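Local atomic coordinates of fluoroacetyl-CoA thioesterase (PDB entry 3KUV), a protein that hydrolyses fluoroacetyl-CoA to fluoroacetate and CoA before the thioester can react with citrate synthase, and so confers fluoroacetate resistance. Residues Gly47-Ala52 with Thr70-Thr75. The protein carries 1 engineered substitution. Residues are numbered along the deposited sequence; the frame is centred on the assembly and turned at random.
Sequences GLMEWA and TAICVT
Met49 on the central helix of this hotdog fold, helix 42-57, packs against Ile72 and Val74 of strand 65-75, part of the antiparallel sheet that wraps the helix. The contact is small and purely apolar, burying 132 Å² over both sides, and the thioether sulfur does the touching. Met49 carries CG anti to its carbonyl carbon (chi1 -74°) and runs extended beyond it, a shape that takes SD off the helix to the concave side of the strand. There the two aliphatic residues that flank Cys73 point their side chains back at the helix. The methionine chain lies roughly perpendicular to that of Ile72 and antiparallel to that of Val74, passing alongside it. Val104 and Ala106 of strand 99-107 also touch Met49, and so extend its apolar surroundings to a second strand. The setting is close to the active site: the next helix residue, the catalytic Glu50, forms a salt bridge with Arg120, and Ile72 lies about 4 Å, side chain to ion, from a bound acetate. At the dimer interface residues 71-75 pair antiparallel with a strand of the second subunit, which continues the sheet, and Cys73 forms a disulfide with Cys73 of that subunit. On the inner face, Met49 SD stands 4.1 Å from Ile72 CD1 and 3.9 Å from Val74 CG1.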
loop_
_atom_site.group_PDB
_atom_site.type_symbol
_atom_site.label_atom_id
_atom_site.label_comp_id
_atom_site.label_asym_id
_atom_site.label_seq_id
_atom_site.Cartn_x
_atom_site.Cartn_y
_atom_site.Cartn_z
ATOM N N GLY B 47 -4.196 -0.543 1.654
ATOM C CA GLY B 47 -5.093 -1.659 2.017
ATOM C C GLY B 47 -6.501 -1.131 2.342
ATOM O O GLY B 47 -7.496 -1.854 2.149
ATOM N N LEU B 48 -6.601 0.051 2.958
ATOM C CA LEU B 48 -7.915 0.595 3.312
ATOM C C LEU B 48 -8.689 0.993 2.064
ATOM O O LEU B 48 -9.934 0.816 2.042
ATOM C CB LEU B 48 -7.688 1.874 4.184
ATOM C CG LEU B 48 -9.000 2.461 4.808
ATOM C CD1 LEU B 48 -9.584 1.497 5.896
ATOM C CD2 LEU B 48 -8.639 3.797 5.455
ATOM N N MET B 49 -7.980 1.548 1.075
ATOM C CA MET B 49 -8.676 1.852 -0.221
ATOM C C MET B 49 -9.156 0.555 -0.886
ATOM O O MET B 49 -10.278 0.466 -1.394
ATOM C CB MET B 49 -7.651 2.549 -1.154
ATOM C CG MET B 49 -7.479 3.960 -0.616
ATOM S SD MET B 49 -6.190 4.830 -1.558
ATOM C CE MET B 49 -6.606 6.608 -1.174
ATOM N N GLU B 50 -8.351 -0.500 -0.855
ATOM C CA GLU B 50 -8.803 -1.791 -1.363
ATOM C C GLU B 50 -10.052 -2.224 -0.612
ATOM O O GLU B 50 -11.007 -2.699 -1.218
ATOM C CB GLU B 50 -7.738 -2.909 -1.222
ATOM C CG GLU B 50 -6.519 -2.641 -2.104
ATOM C CD GLU B 50 -5.738 -3.956 -2.272
ATOM O OE1 GLU B 50 -6.213 -4.944 -2.901
ATOM O OE2 GLU B 50 -4.566 -4.066 -1.755
ATOM N N TRP B 51 -9.999 -2.172 0.714
ATOM C CA TRP B 51 -11.124 -2.615 1.536
ATOM C C TRP B 51 -12.407 -1.869 1.159
ATOM O O TRP B 51 -13.478 -2.517 1.057
ATOM C CB TRP B 51 -10.711 -2.379 3.003
ATOM C CG TRP B 51 -11.640 -2.994 4.086
ATOM C CD1 TRP B 51 -12.846 -3.685 3.899
ATOM C CD2 TRP B 51 -11.480 -2.789 5.491
ATOM N NE1 TRP B 51 -13.395 -3.992 5.179
ATOM C CE2 TRP B 51 -12.602 -3.411 6.148
ATOM C CE3 TRP B 51 -10.518 -2.093 6.269
ATOM C CZ2 TRP B 51 -12.748 -3.364 7.545
ATOM C CZ3 TRP B 51 -10.672 -2.037 7.678
ATOM C CH2 TRP B 51 -11.808 -2.708 8.285
ATOM N N ALA B 52 -12.351 -0.561 1.039
ATOM C CA ALA B 52 -13.510 0.202 0.591
ATOM C C ALA B 52 -14.056 -0.369 -0.710
ATOM O O ALA B 52 -15.275 -0.528 -0.803
ATOM C CB ALA B 52 -13.152 1.672 0.415
ATOM N N THR B 70 -5.179 -5.006 -8.708
ATOM C CA THR B 70 -4.191 -5.170 -9.783
ATOM C C THR B 70 -3.390 -3.907 -10.061
ATOM O O THR B 70 -2.334 -3.977 -10.697
ATOM C CB THR B 70 -4.797 -5.629 -11.092
ATOM O OG1 THR B 70 -5.821 -4.686 -11.458
ATOM C CG2 THR B 70 -5.518 -7.012 -10.881
ATOM N N ALA B 71 -3.812 -2.750 -9.507
ATOM C CA ALA B 71 -3.008 -1.529 -9.686
ATOM C C ALA B 71 -3.538 -0.514 -8.739
ATOM O O ALA B 71 -4.721 -0.483 -8.422
ATOM C CB ALA B 71 -3.065 -0.968 -11.100
ATOM N N ILE B 72 -2.654 0.382 -8.309
ATOM C CA ILE B 72 -3.002 1.554 -7.492
ATOM C C ILE B 72 -2.118 2.730 -7.879
ATOM O O ILE B 72 -0.942 2.567 -8.213
ATOM C CB ILE B 72 -2.960 1.309 -6.009
ATOM C CG1 ILE B 72 -3.866 2.418 -5.291
ATOM C CG2 ILE B 72 -1.525 1.196 -5.517
ATOM C CD1 ILE B 72 -4.667 2.010 -4.177
ATOM N N CYS B 73 -2.704 3.922 -7.925
ATOM C CA CYS B 73 -1.877 5.087 -8.378
ATOM C C CYS B 73 -2.399 6.277 -7.574
ATOM O O CYS B 73 -3.463 6.868 -7.957
ATOM C CB CYS B 73 -2.014 5.268 -9.890
ATOM S SG CYS B 73 -0.802 6.447 -10.568
ATOM N N VAL B 74 -1.780 6.553 -6.427
ATOM C CA VAL B 74 -2.336 7.569 -5.488
ATOM C C VAL B 74 -1.265 8.506 -4.962
ATOM O O VAL B 74 -0.087 8.079 -4.791
ATOM C CB VAL B 74 -3.128 6.960 -4.269
ATOM C CG1 VAL B 74 -4.405 6.264 -4.760
ATOM C CG2 VAL B 74 -2.241 5.963 -3.455
ATOM N N THR B 75 -1.681 9.704 -4.600
ATOM C CA THR B 75 -0.842 10.528 -3.788
ATOM C C THR B 75 -1.082 10.334 -2.283
ATOM O O THR B 75 -2.062 9.710 -1.894
ATOM C CB THR B 75 -1.211 12.011 -4.037
ATOM O OG1 THR B 75 -2.622 12.185 -3.732
ATOM C CG2 THR B 75 -0.944 12.317 -5.517
#